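Local coordinates for putative uncharacterized protein (Wolbachia pipientis, PDB 3F4S) that is a DsbA-type thiol-disulfide oxidoreductase with a thioredoxin fold that probably introduces disulfide bonds into substrate proteins, at residues A39-I44 / K208-A213; E45-T50 / A110-I115; D85-K90 / W118-L123; I174-L179 / K190-G195. The protein carries 1 engineered substitution. One frame throughout, in Å; residues are numbered along the deposited sequence. Where two conformers were deposited one is given.

Interaction 1 (A39-I44 / K208-A213); sequences APILMI and KLYGKA
Ile41 presses the end of its longer branch onto helix 199-216: CD1 lies 3.8 Å from Leu209 O, 4.0 Å from Leu209 CB and 3.8 Å from Ala213 CB. This one methyl spans a helical turn, from Leu209 to Ala213, and also touches Tyr210 N at 3.8 Å. With chi1 at -57°, CG1 stands beside the Ile41 backbone N and is carried up to Tyr210, 4.2 Å from Tyr210 CB and close to the plane of the ring. This is the dense part: Ile41 and Ala213 are both buried, and Leu179 of the adjoining strand touches each. The outer part is looser. Pro40 CB meets Ala213 CB at 4.0 Å and Pro40 CG meets Tyr210 CE1 at 4.2 Å; Pro40 and Tyr210 lie side by side, both partly exposed, and Lys74 makes a cation-pi contact with the ring. The axes of strand 41-44 and helix 208-213 approach to 9.5 Å at 142°, the C-terminal helix lying against the central strand of what the family identifies as a thioredoxin fold. Ile41 CD1 offers no donor and Leu209 O is satisfied by Ala213 N, so the contact is nonpolar van der Waals packing without a direct hydrogen bond.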
loop_
_atom_site.group_PDB
_atom_site.type_symbol
_atom_site.label_atom_id
_atom_site.label_comp_id
_atom_site.label_asym_id
_atom_site.label_seq_id
_atom_site.Cartn_x
_atom_site.Cartn_y
_atom_site.Cartn_z
ATOM N N ALA A 39 6.340 14.732 5.933
ATOM C CA ALA A 39 4.984 15.267 5.868
ATOM C C ALA A 39 4.343 15.227 7.253
ATOM O O ALA A 39 4.681 14.374 8.069
ATOM C CB ALA A 39 4.146 14.485 4.860
ATOM N N PRO A 40 3.426 16.168 7.529
ATOM C CA PRO A 40 2.738 16.227 8.824
ATOM C C PRO A 40 1.905 14.981 9.121
ATOM O O PRO A 40 1.844 14.575 10.284
ATOM C CB PRO A 40 1.821 17.447 8.683
ATOM C CG PRO A 40 2.427 18.263 7.620
ATOM C CD PRO A 40 3.113 17.329 6.680
ATOM N N ILE A 41 1.280 14.389 8.101
ATOM C CA ILE A 41 0.369 13.268 8.306
ATOM C C ILE A 41 0.937 11.998 7.689
ATOM O O ILE A 41 1.654 12.054 6.692
ATOM C CB ILE A 41 -1.028 13.560 7.702
ATOM C CG1 ILE A 41 -1.603 14.844 8.312
ATOM C CG2 ILE A 41 -1.982 12.374 7.897
ATOM C CD1 ILE A 41 -1.645 14.837 9.832
ATOM N N LEU A 42 0.617 10.857 8.295
ATOM C CA LEU A 42 1.058 9.555 7.808
ATOM C C LEU A 42 -0.140 8.659 7.521
ATOM O O LEU A 42 -1.036 8.533 8.353
ATOM C CB LEU A 42 1.944 8.874 8.853
ATOM C CG LEU A 42 2.254 7.393 8.604
ATOM C CD1 LEU A 42 2.978 7.219 7.280
ATOM C CD2 LEU A 42 3.074 6.808 9.754
ATOM N N MET A 43 -0.148 8.030 6.349
ATOM C CA MET A 43 -1.123 6.990 6.040
ATOM C C MET A 43 -0.399 5.694 5.712
ATOM O O MET A 43 0.463 5.663 4.833
ATOM C CB MET A 43 -2.020 7.378 4.860
ATOM C CG MET A 43 -2.819 6.196 4.291
ATOM S SD MET A 43 -3.832 6.622 2.863
ATOM C CE MET A 43 -5.097 7.622 3.635
ATOM N N ILE A 44 -0.747 4.630 6.429
ATOM C CA ILE A 44 -0.267 3.292 6.113
ATOM C C ILE A 44 -1.461 2.494 5.630
ATOM O O ILE A 44 -2.482 2.444 6.302
ATOM C CB ILE A 44 0.342 2.602 7.352
ATOM C CG1 ILE A 44 1.581 3.367 7.829
ATOM C CG2 ILE A 44 0.687 1.133 7.050
ATOM C CD1 ILE A 44 2.085 2.941 9.205
ATOM N N LYS A 208 -8.979 17.153 9.393
ATOM C CA LYS A 208 -9.048 17.346 10.840
ATOM C C LYS A 208 -7.699 17.066 11.499
ATOM O O LYS A 208 -7.249 17.808 12.375
ATOM C CB LYS A 208 -10.123 16.440 11.441
ATOM N N LEU A 209 -7.054 15.992 11.062
ATOM C CA LEU A 209 -5.766 15.595 11.612
ATOM C C LEU A 209 -4.686 16.601 11.213
ATOM O O LEU A 209 -3.840 16.980 12.028
ATOM C CB LEU A 209 -5.402 14.197 11.114
ATOM C CG LEU A 209 -4.655 13.246 12.050
ATOM C CD1 LEU A 209 -5.351 13.119 13.394
ATOM C CD2 LEU A 209 -4.523 11.884 11.386
ATOM N N TYR A 210 -4.729 17.039 9.957
ATOM C CA TYR A 210 -3.766 18.009 9.447
ATOM C C TYR A 210 -3.829 19.316 10.237
ATOM O O TYR A 210 -2.798 19.904 10.569
ATOM C CB TYR A 210 -4.023 18.270 7.962
ATOM C CG TYR A 210 -3.167 19.362 7.367
ATOM C CD1 TYR A 210 -1.883 19.098 6.916
ATOM C CD2 TYR A 210 -3.650 20.657 7.247
ATOM C CE1 TYR A 210 -1.099 20.095 6.368
ATOM C CE2 TYR A 210 -2.877 21.660 6.700
ATOM C CZ TYR A 210 -1.603 21.372 6.261
ATOM O OH TYR A 210 -0.833 22.369 5.712
ATOM N N GLY A 211 -5.044 19.769 10.534
ATOM C CA GLY A 211 -5.237 20.962 11.334
ATOM C C GLY A 211 -4.576 20.844 12.693
ATOM O O GLY A 211 -3.867 21.754 13.134
ATOM N N LYS A 212 -4.813 19.723 13.365
ATOM C CA LYS A 212 -4.190 19.464 14.657
ATOM C C LYS A 212 -2.677 19.386 14.507
ATOM O O LYS A 212 -1.939 19.856 15.368
ATOM C CB LYS A 212 -4.730 18.166 15.266
ATOM C CG LYS A 212 -6.209 18.217 15.616
ATOM C CD LYS A 212 -6.695 16.886 16.158
ATOM C CE LYS A 212 -8.205 16.887 16.348
ATOM N N ALA A 213 -2.222 18.797 13.404
ATOM C CA ALA A 213 -0.791 18.671 13.132
ATOM C C ALA A 213 -0.101 20.027 13.038
ATOM O O ALA A 213 0.904 20.271 13.710
ATOM C CB ALA A 213 -0.562 17.866 11.853
#

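Interaction 2 (E45-T50 / A110-I115); sequences EYASLT and AVFNSI
Val111 O, near the end of helix 101-113, is gripped by two donors: Ser114 N at 3.1 Å and a water at 2.9 Å. The same water gives its other hydrogen to Leu49 O at 2.7 Å, bridging the two backbones. Beside this bridge Leu49 CB meets Val111 CG1 at 3.8 Å, and further along the side chain Leu49 CD2 sits over one face of Phe112, 3.8 Å from the ring centroid and 17° off the normal, a CH-pi contact in which the side chains cross at about a right angle. At the ring's rim Ser48 O lies near the plane, 3.5 Å from Phe112 CE1, with Ala47 CB also at that edge. Ile115 CD1 abuts Thr50 O at 3.4 Å. His58 stacks on Phe112 from outside the segments. An ST turn shapes the approach: Ser48 OG accepts from Thr50 N at 3.2 Å. Ala47 and Phe112 both touch Cys54, so the loop after strand 41-47 meets helix 101-113 beside the Cys51-Cys54 disulfide, in the position of the redox-active CxxC of DsbA-like proteins. With no direct hydrogen bond between the segments, the polar link is one water, and the ring is held by carbon over its face and a carbonyl oxygen at its edge.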
loop_
_atom_site.group_PDB
_atom_site.type_symbol
_atom_site.label_atom_id
_atom_site.label_comp_id
_atom_site.label_asym_id
_atom_site.label_seq_id
_atom_site.Cartn_x
_atom_site.Cartn_y
_atom_site.Cartn_z
ATOM N N GLU A 45 -1.342 1.900 4.450
ATOM C CA GLU A 45 -2.405 1.081 3.897
ATOM C C GLU A 45 -1.927 -0.358 3.750
ATOM O O GLU A 45 -0.850 -0.603 3.203
ATOM C CB GLU A 45 -2.833 1.606 2.519
ATOM C CG GLU A 45 -3.823 0.683 1.827
ATOM C CD GLU A 45 -4.201 1.129 0.411
ATOM O OE1 GLU A 45 -3.782 2.227 -0.025
ATOM O OE2 GLU A 45 -4.928 0.374 -0.270
ATOM N N TYR A 46 -2.728 -1.304 4.236
ATOM C CA TYR A 46 -2.541 -2.714 3.911
ATOM C C TYR A 46 -3.636 -3.145 2.945
ATOM O O TYR A 46 -4.822 -2.945 3.211
ATOM C CB TYR A 46 -2.634 -3.583 5.164
ATOM C CG TYR A 46 -1.444 -3.512 6.090
ATOM C CD1 TYR A 46 -0.378 -4.399 5.955
ATOM C CD2 TYR A 46 -1.392 -2.569 7.109
ATOM C CE1 TYR A 46 0.714 -4.348 6.819
ATOM C CE2 TYR A 46 -0.307 -2.505 7.975
ATOM C CZ TYR A 46 0.741 -3.395 7.823
ATOM O OH TYR A 46 1.804 -3.336 8.685
ATOM N N ALA A 47 -3.251 -3.754 1.829
ATOM C CA ALA A 47 -4.245 -4.232 0.874
ATOM C C ALA A 47 -3.700 -5.371 0.030
ATOM O O ALA A 47 -2.494 -5.493 -0.153
ATOM C CB ALA A 47 -4.717 -3.090 -0.027
ATOM N N SER A 48 -4.608 -6.203 -0.470
ATOM C CA SER A 48 -4.286 -7.235 -1.437
ATOM C C SER A 48 -4.484 -6.660 -2.832
ATOM O O SER A 48 -5.496 -5.996 -3.101
ATOM C CB SER A 48 -5.226 -8.428 -1.249
ATOM O OG SER A 48 -5.300 -9.199 -2.432
ATOM N N LEU A 49 -3.534 -6.919 -3.724
ATOM C CA LEU A 49 -3.618 -6.394 -5.079
ATOM C C LEU A 49 -4.763 -6.997 -5.901
ATOM O O LEU A 49 -5.129 -6.452 -6.942
ATOM C CB LEU A 49 -2.287 -6.576 -5.817
ATOM C CG LEU A 49 -1.120 -5.736 -5.283
ATOM C CD1 LEU A 49 0.219 -6.162 -5.893
ATOM C CD2 LEU A 49 -1.373 -4.253 -5.538
ATOM N N THR A 50 -5.315 -8.118 -5.437
ATOM C CA THR A 50 -6.367 -8.833 -6.157
ATOM C C THR A 50 -7.738 -8.624 -5.515
ATOM O O THR A 50 -8.734 -9.232 -5.915
ATOM C CB THR A 50 -6.078 -10.339 -6.194
ATOM O OG1 THR A 50 -5.946 -10.823 -4.849
ATOM C CG2 THR A 50 -4.791 -10.629 -6.970
ATOM N N ALA A 110 -1.108 -0.226 -11.538
ATOM C CA ALA A 110 -1.422 -0.975 -12.752
ATOM C C ALA A 110 -2.065 -2.318 -12.411
ATOM O O ALA A 110 -3.019 -2.738 -13.066
ATOM C CB ALA A 110 -0.170 -1.196 -13.588
ATOM N N VAL A 111 -1.540 -3.004 -11.399
ATOM C CA VAL A 111 -2.136 -4.282 -11.005
ATOM C C VAL A 111 -3.584 -4.076 -10.533
ATOM O O VAL A 111 -4.505 -4.771 -10.987
ATOM C CB VAL A 111 -1.282 -5.033 -9.941
ATOM C CG1 VAL A 111 -1.949 -6.359 -9.555
ATOM C CG2 VAL A 111 0.153 -5.274 -10.476
ATOM N N PHE A 112 -3.793 -3.122 -9.627
ATOM C CA PHE A 112 -5.156 -2.785 -9.195
ATOM C C PHE A 112 -6.064 -2.483 -10.401
ATOM O O PHE A 112 -7.183 -3.004 -10.499
ATOM C CB PHE A 112 -5.161 -1.557 -8.286
ATOM C CG PHE A 112 -4.789 -1.821 -6.853
ATOM C CD1 PHE A 112 -5.443 -2.786 -6.096
ATOM C CD2 PHE A 112 -3.826 -1.034 -6.241
ATOM C CE1 PHE A 112 -5.111 -2.981 -4.748
ATOM C CE2 PHE A 112 -3.486 -1.217 -4.903
ATOM C CZ PHE A 112 -4.126 -2.194 -4.156
ATOM N N ASN A 113 -5.570 -1.642 -11.308
ATOM C CA ASN A 113 -6.338 -1.202 -12.469
ATOM C C ASN A 113 -6.742 -2.341 -13.389
ATOM O O ASN A 113 -7.742 -2.251 -14.096
ATOM C CB ASN A 113 -5.539 -0.181 -13.284
ATOM C CG ASN A 113 -5.623 1.211 -12.713
ATOM O OD1 ASN A 113 -6.489 1.502 -11.890
ATOM N ND2 ASN A 113 -4.723 2.084 -13.149
ATOM N N SER A 114 -5.958 -3.410 -13.387
ATOM C CA SER A 114 -6.152 -4.477 -14.361
ATOM C C SER A 114 -6.848 -5.704 -13.769
ATOM O O SER A 114 -6.835 -6.781 -14.364
ATOM C CB SER A 114 -4.810 -4.865 -14.979
ATOM O OG SER A 114 -4.214 -3.744 -15.612
ATOM N N ILE A 115 -7.479 -5.532 -12.614
ATOM C CA ILE A 115 -8.056 -6.662 -11.888
ATOM C C ILE A 115 -8.962 -7.565 -12.748
ATOM O O ILE A 115 -8.945 -8.789 -12.586
ATOM C CB ILE A 115 -8.804 -6.194 -10.606
ATOM C CG1 ILE A 115 -9.193 -7.390 -9.729
ATOM C CG2 ILE A 115 -10.020 -5.359 -10.964
ATOM C CD1 ILE A 115 -9.671 -6.988 -8.355
HETATM O O HOH W 1 -5.581 -7.030 -9.560
#

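Interaction 3 (D85-K90 / W118-L123); sequences DYRGLK and WNYYNL
Arg87 lays its aliphatic part across the indole of Trp118. Its CB is 3.7 Å from the centroid of the Trp118 six-membered ring and 13° off the normal, a CH-pi contact, and Arg87 CD follows at 3.6 Å from Trp118 CE3. A bend at chi3 (-60°) then lifts the guanidinium, which stands 79° from the indole plane and presents its edge, not its face; the cation-pi contact is correspondingly long, 5.0 Å from Arg87 CZ to the centroid of the five-membered ring. Arg87 NE, pointed into this contact, is buried without a partner in the model. Leu123 flanks the chain, with its O 3.3 Å from Arg87 CG and its CD2 3.7 Å from Arg87 NH1. Two conformers were deposited for Arg87, so these details hold for one of them.

In the next shell, Arg87 NH2 gives a 3.0 Å hydrogen bond to a water, which donates to Tyr120 OH at 2.8 Å; that hydroxyl is also bonded to Ile115 O. Asp85 OD2 offers charge alone to Arg87 NH2, lying well out of the guanidinium plane, while Asp85 OD1 N-caps the helix through Gly88 N. An Asx turn folds the loop, Asn119 OD1 accepting from Tyr121 N and Asn122 N, both on the same face of its amide.

Leu128 and Leu129 of helix 127-135 also touch Trp118, and Thr50, whose OG1 is bonded to Asp85 OD2, touches both Trp118 and Arg87. Elsewhere on helix 86-94, Leu89 packs on Ile156 and Val157, placing this helix between the 118-123 loop and helix 150-167.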
loop_
_atom_site.group_PDB
_atom_site.type_symbol
_atom_site.label_atom_id
_atom_site.label_comp_id
_atom_site.label_asym_id
_atom_site.label_seq_id
_atom_site.Cartn_x
_atom_site.Cartn_y
_atom_site.Cartn_z
ATOM N N ASP A 85 -3.591 -14.690 -2.093
ATOM C CA ASP A 85 -3.663 -15.759 -3.082
ATOM C C ASP A 85 -2.386 -15.799 -3.911
ATOM O O ASP A 85 -1.477 -14.973 -3.723
ATOM C CB ASP A 85 -4.886 -15.557 -3.976
ATOM C CG ASP A 85 -4.937 -14.164 -4.563
ATOM O OD1 ASP A 85 -3.915 -13.717 -5.081
ATOM O OD2 ASP A 85 -5.986 -13.506 -4.503
ATOM N N TYR A 86 -2.320 -16.752 -4.835
ATOM C CA TYR A 86 -1.110 -16.961 -5.620
ATOM C C TYR A 86 -0.768 -15.742 -6.483
ATOM O O TYR A 86 0.370 -15.244 -6.445
ATOM C CB TYR A 86 -1.241 -18.225 -6.470
ATOM C CG TYR A 86 -0.048 -18.513 -7.341
ATOM C CD1 TYR A 86 1.034 -19.263 -6.863
ATOM C CD2 TYR A 86 -0.001 -18.052 -8.648
ATOM C CE1 TYR A 86 2.134 -19.547 -7.682
ATOM C CE2 TYR A 86 1.090 -18.320 -9.474
ATOM C CZ TYR A 86 2.152 -19.061 -8.988
ATOM O OH TYR A 86 3.214 -19.319 -9.823
ATOM N N ARG A 87 -1.750 -15.269 -7.252
ATOM C CA ARG A 87 -1.577 -14.114 -8.137
ATOM C C ARG A 87 -1.089 -12.905 -7.363
ATOM O O ARG A 87 -0.161 -12.202 -7.791
ATOM C CB ARG A 87 -2.907 -13.730 -8.802
ATOM C CG ARG A 87 -3.733 -14.886 -9.284
ATOM C CD ARG A 87 -5.008 -14.439 -9.985
ATOM N NE ARG A 87 -5.921 -13.645 -9.161
ATOM C CZ ARG A 87 -6.590 -14.104 -8.107
ATOM N NH1 ARG A 87 -6.426 -15.355 -7.698
ATOM N NH2 ARG A 87 -7.410 -13.301 -7.444
ATOM N N GLY A 88 -1.742 -12.654 -6.232
ATOM C CA GLY A 88 -1.470 -11.476 -5.434
ATOM C C GLY A 88 -0.102 -11.519 -4.796
ATOM O O GLY A 88 0.576 -10.496 -4.686
ATOM N N LEU A 89 0.303 -12.705 -4.357
ATOM C CA LEU A 89 1.613 -12.850 -3.750
ATOM C C LEU A 89 2.699 -12.692 -4.816
ATOM O O LEU A 89 3.703 -12.012 -4.594
ATOM C CB LEU A 89 1.729 -14.189 -3.019
ATOM C CG LEU A 89 3.076 -14.495 -2.363
ATOM C CD1 LEU A 89 3.572 -13.335 -1.511
ATOM C CD2 LEU A 89 2.946 -15.755 -1.537
ATOM N N LYS A 90 2.494 -13.305 -5.975
ATOM C CA LYS A 90 3.441 -13.147 -7.081
ATOM C C LYS A 90 3.510 -11.685 -7.538
ATOM O O LYS A 90 4.592 -11.174 -7.849
ATOM C CB LYS A 90 3.079 -14.073 -8.250
ATOM C CG LYS A 90 3.360 -15.547 -7.975
ATOM C CD LYS A 90 4.844 -15.846 -8.062
ATOM C CE LYS A 90 5.164 -17.219 -7.493
ATOM N NZ LYS A 90 6.557 -17.669 -7.806
ATOM N N TRP A 118 -7.090 -10.766 -14.803
ATOM C CA TRP A 118 -6.554 -12.029 -14.313
ATOM C C TRP A 118 -7.310 -13.180 -14.976
ATOM O O TRP A 118 -8.407 -12.993 -15.521
ATOM C CB TRP A 118 -6.727 -12.149 -12.796
ATOM C CG TRP A 118 -5.872 -11.248 -11.981
ATOM C CD1 TRP A 118 -6.290 -10.185 -11.221
ATOM C CD2 TRP A 118 -4.456 -11.343 -11.796
ATOM N NE1 TRP A 118 -5.218 -9.603 -10.597
ATOM C CE2 TRP A 118 -4.079 -10.296 -10.923
ATOM C CE3 TRP A 118 -3.466 -12.198 -12.294
ATOM C CZ2 TRP A 118 -2.755 -10.085 -10.531
ATOM C CZ3 TRP A 118 -2.145 -11.986 -11.901
ATOM C CH2 TRP A 118 -1.805 -10.941 -11.023
ATOM N N ASN A 119 -6.729 -14.372 -14.912
ATOM C CA ASN A 119 -7.414 -15.593 -15.323
ATOM C C ASN A 119 -8.113 -16.184 -14.107
ATOM O O ASN A 119 -7.459 -16.720 -13.208
ATOM C CB ASN A 119 -6.407 -16.592 -15.906
ATOM C CG ASN A 119 -7.069 -17.818 -16.517
ATOM O OD1 ASN A 119 -8.196 -18.178 -16.173
ATOM N ND2 ASN A 119 -6.363 -18.464 -17.438
ATOM N N TYR A 120 -9.438 -16.071 -14.060
ATOM C CA TYR A 120 -10.185 -16.520 -12.882
ATOM C C TYR A 120 -10.455 -18.026 -12.858
ATOM O O TYR A 120 -11.009 -18.564 -11.892
ATOM C CB TYR A 120 -11.459 -15.673 -12.696
ATOM C CG TYR A 120 -11.083 -14.295 -12.206
ATOM C CD1 TYR A 120 -10.926 -14.047 -10.845
ATOM C CD2 TYR A 120 -10.819 -13.261 -13.098
ATOM C CE1 TYR A 120 -10.541 -12.794 -10.379
ATOM C CE2 TYR A 120 -10.424 -12.010 -12.645
ATOM C CZ TYR A 120 -10.298 -11.781 -11.281
ATOM O OH TYR A 120 -9.911 -10.547 -10.808
ATOM N N TYR A 121 -10.032 -18.715 -13.912
ATOM C CA TYR A 121 -10.152 -20.165 -13.944
ATOM C C TYR A 121 -8.827 -20.832 -13.577
ATOM O O TYR A 121 -8.777 -21.696 -12.695
ATOM C CB TYR A 121 -10.633 -20.619 -15.314
ATOM C CG TYR A 121 -10.726 -22.111 -15.468
ATOM C CD1 TYR A 121 -11.682 -22.838 -14.777
ATOM C CD2 TYR A 121 -9.864 -22.793 -16.314
ATOM C CE1 TYR A 121 -11.777 -24.211 -14.922
ATOM C CE2 TYR A 121 -9.953 -24.165 -16.468
ATOM C CZ TYR A 121 -10.909 -24.869 -15.765
ATOM O OH TYR A 121 -11.009 -26.233 -15.909
ATOM N N ASN A 122 -7.757 -20.441 -14.262
ATOM C CA ASN A 122 -6.425 -20.916 -13.909
ATOM C C ASN A 122 -5.762 -19.860 -13.038
ATOM O O ASN A 122 -5.193 -18.893 -13.547
ATOM C CB ASN A 122 -5.579 -21.164 -15.156
ATOM C CG ASN A 122 -4.179 -21.671 -14.822
ATOM O OD1 ASN A 122 -3.830 -21.867 -13.649
ATOM N ND2 ASN A 122 -3.372 -21.898 -15.858
ATOM N N LEU A 123 -5.840 -20.048 -11.727
ATOM C CA LEU A 123 -5.374 -19.043 -10.774
ATOM C C LEU A 123 -3.853 -18.960 -10.698
ATOM O O LEU A 123 -3.313 -18.139 -9.955
ATOM C CB LEU A 123 -5.967 -19.302 -9.383
ATOM C CG LEU A 123 -7.497 -19.237 -9.291
ATOM C CD1 LEU A 123 -7.982 -19.545 -7.860
ATOM C CD2 LEU A 123 -8.034 -17.893 -9.783
HETATM O O HOH W 2 -8.773 -10.734 -8.289
#

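Interaction 4 (I174-L179 / K190-G195); sequences IFFIKL and KVKHGG
Lys192 runs alongside Phe176, the two side chains pointing the same way from a non-hydrogen-bonded antiparallel pair. Its CB starts 3.8 Å from Phe176 CE1. With CG anti to the backbone N (chi1 174°), that atom comes within 4.1 Å of Ile174 CG2, and a bend at chi3 (-65°) swings CE back to 3.4 Å from Phe176 CE1. Beyond the ring, NZ reaches Leu167 O in a hydrogen bond, so the methylenes pack on Phe176 and Ile174 while the ammonium is bonded outside the two strands.

The backbones beneath are joined by Phe175 N to His193 O at 2.8 Å, His193 N to Phe175 O at 2.8 Å and Ile177 N to Val191 O at 3.0 Å. With helix 199-216, which follows, the two antiparallel strands make the C-terminal beta-beta-alpha unit of the thioredoxin fold, in which strand 192-194 is the outermost strand and strand 174-179 pairs on its other side with strand 41-47.

On the face that carries Phe175 and His193, the Phe175 ring directs its edge at His193 O and Gly195 O and meets Phe202 edge-to-face. The Ile177 and His193 side chains cross at about a right angle, Ile177 CD1 against His193 CD2. A water in the plane of the imidazole lies 2.8 Å from His193 NE2 and donates to Ile177 O at 2.6 Å, while His193 ND1 is hydrogen-bonded to Tyr201 OH of helix 199-216.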
loop_
_atom_site.group_PDB
_atom_site.type_symbol
_atom_site.label_atom_id
_atom_site.label_comp_id
_atom_site.label_asym_id
_atom_site.label_seq_id
_atom_site.Cartn_x
_atom_site.Cartn_y
_atom_site.Cartn_z
ATOM N N ILE A 174 -7.156 -2.033 4.918
ATOM C CA ILE A 174 -7.111 -1.358 6.202
ATOM C C ILE A 174 -6.184 -0.155 6.070
ATOM O O ILE A 174 -5.127 -0.240 5.422
ATOM C CB ILE A 174 -6.580 -2.285 7.308
ATOM C CG1 ILE A 174 -7.587 -3.398 7.610
ATOM C CG2 ILE A 174 -6.276 -1.490 8.569
ATOM C CD1 ILE A 174 -8.801 -2.928 8.382
ATOM N N PHE A 175 -6.576 0.956 6.686
ATOM C CA PHE A 175 -5.786 2.183 6.667
ATOM C C PHE A 175 -5.518 2.661 8.076
ATOM O O PHE A 175 -6.409 2.665 8.923
ATOM C CB PHE A 175 -6.541 3.295 5.928
ATOM C CG PHE A 175 -6.963 2.923 4.542
ATOM C CD1 PHE A 175 -6.165 3.238 3.452
ATOM C CD2 PHE A 175 -8.162 2.262 4.322
ATOM C CE1 PHE A 175 -6.550 2.892 2.171
ATOM C CE2 PHE A 175 -8.552 1.914 3.039
ATOM C CZ PHE A 175 -7.743 2.230 1.964
ATOM N N PHE A 176 -4.286 3.077 8.323
ATOM C CA PHE A 176 -3.954 3.737 9.571
ATOM C C PHE A 176 -3.540 5.152 9.222
ATOM O O PHE A 176 -2.622 5.359 8.426
ATOM C CB PHE A 176 -2.837 2.995 10.303
ATOM C CG PHE A 176 -3.204 1.594 10.700
ATOM C CD1 PHE A 176 -3.877 1.347 11.888
ATOM C CD2 PHE A 176 -2.890 0.524 9.878
ATOM C CE1 PHE A 176 -4.222 0.060 12.252
ATOM C CE2 PHE A 176 -3.232 -0.768 10.234
ATOM C CZ PHE A 176 -3.902 -1.000 11.422
ATOM N N ILE A 177 -4.238 6.122 9.803
ATOM C CA ILE A 177 -3.979 7.528 9.529
ATOM C C ILE A 177 -3.703 8.262 10.839
ATOM O O ILE A 177 -4.540 8.284 11.741
ATOM C CB ILE A 177 -5.158 8.189 8.793
ATOM C CG1 ILE A 177 -5.555 7.362 7.566
ATOM C CG2 ILE A 177 -4.799 9.626 8.399
ATOM C CD1 ILE A 177 -6.853 7.803 6.924
ATOM N N LYS A 178 -2.519 8.858 10.939
ATOM C CA LYS A 178 -2.066 9.423 12.198
ATOM C C LYS A 178 -1.044 10.521 11.942
ATOM O O LYS A 178 -0.587 10.711 10.813
ATOM C CB LYS A 178 -1.445 8.328 13.075
ATOM C CG LYS A 178 -0.194 7.701 12.473
ATOM C CD LYS A 178 0.279 6.474 13.251
ATOM C CE LYS A 178 0.612 6.818 14.695
ATOM N NZ LYS A 178 1.653 7.880 14.815
ATOM N N LEU A 179 -0.694 11.247 12.996
ATOM C CA LEU A 179 0.370 12.231 12.905
ATOM C C LEU A 179 1.664 11.505 12.592
ATOM O O LEU A 179 1.946 10.444 13.151
ATOM C CB LEU A 179 0.502 12.997 14.218
ATOM C CG LEU A 179 -0.743 13.787 14.611
ATOM C CD1 LEU A 179 -0.547 14.450 15.968
ATOM C CD2 LEU A 179 -1.074 14.814 13.541
ATOM N N LYS A 190 -7.602 3.231 17.375
ATOM C CA LYS A 190 -8.110 4.600 17.354
ATOM C C LYS A 190 -7.806 5.330 16.042
ATOM O O LYS A 190 -8.450 6.327 15.720
ATOM C CB LYS A 190 -7.569 5.399 18.545
ATOM C CG LYS A 190 -8.116 4.955 19.896
ATOM N N VAL A 191 -6.829 4.836 15.285
ATOM C CA VAL A 191 -6.453 5.488 14.037
ATOM C C VAL A 191 -6.688 4.580 12.838
ATOM O O VAL A 191 -6.140 4.804 11.759
ATOM C CB VAL A 191 -4.988 5.957 14.062
ATOM C CG1 VAL A 191 -4.808 7.041 15.118
ATOM C CG2 VAL A 191 -4.047 4.784 14.310
ATOM N N LYS A 192 -7.531 3.572 13.039
ATOM C CA LYS A 192 -7.776 2.536 12.048
ATOM C C LYS A 192 -9.051 2.793 11.251
ATOM O O LYS A 192 -10.070 3.225 11.798
ATOM C CB LYS A 192 -7.862 1.176 12.745
ATOM C CG LYS A 192 -8.262 0.018 11.841
ATOM C CD LYS A 192 -8.369 -1.285 12.632
ATOM C CE LYS A 192 -7.011 -1.713 13.173
ATOM N NZ LYS A 192 -7.010 -3.136 13.612
ATOM N N HIS A 193 -8.992 2.514 9.954
ATOM C CA HIS A 193 -10.152 2.646 9.080
ATOM C C HIS A 193 -10.207 1.442 8.160
ATOM O O HIS A 193 -9.210 1.093 7.532
ATOM C CB HIS A 193 -10.056 3.934 8.263
ATOM C CG HIS A 193 -9.749 5.136 9.093
ATOM N ND1 HIS A 193 -10.730 5.975 9.575
ATOM C CD2 HIS A 193 -8.576 5.616 9.567
ATOM C CE1 HIS A 193 -10.171 6.933 10.296
ATOM N NE2 HIS A 193 -8.865 6.739 10.305
ATOM N N GLY A 194 -11.362 0.799 8.078
ATOM C CA GLY A 194 -11.457 -0.419 7.296
ATOM C C GLY A 194 -12.456 -0.372 6.162
ATOM O O GLY A 194 -13.516 0.252 6.264
ATOM N N GLY A 195 -12.119 -1.047 5.072
ATOM C CA GLY A 195 -13.027 -1.181 3.947
ATOM C C GLY A 195 -12.996 -0.022 2.966
ATOM O O GLY A 195 -12.153 0.877 3.046
HETATM O O HOH W 3 -7.169 8.207 12.020
#

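Interactions 1, 2 and 4 share one sheet: the first two use successive parts of strand 41-47, and interaction 4 begins on its neighbour, bonded to it through Ile44 O to Phe176 N (2.8 Å) and Tyr46 N to Ile174 O (2.9 Å). Interaction 2 is the buried one, with a CH-pi contact and a water bridging backbone carbonyls. The others are partly buried: interaction 4 has backbone bonding at the sheet edge, interaction 1 side-chain packing without hydrogen bonds against the C-terminal helix, and interaction 3, where most touching residues are exposed, charge with water. Interactions 2 and 3 adjoin, Thr50 CB packing on Arg87 NH2, whereas interactions 1 and 3 have centres about 36 Å apart.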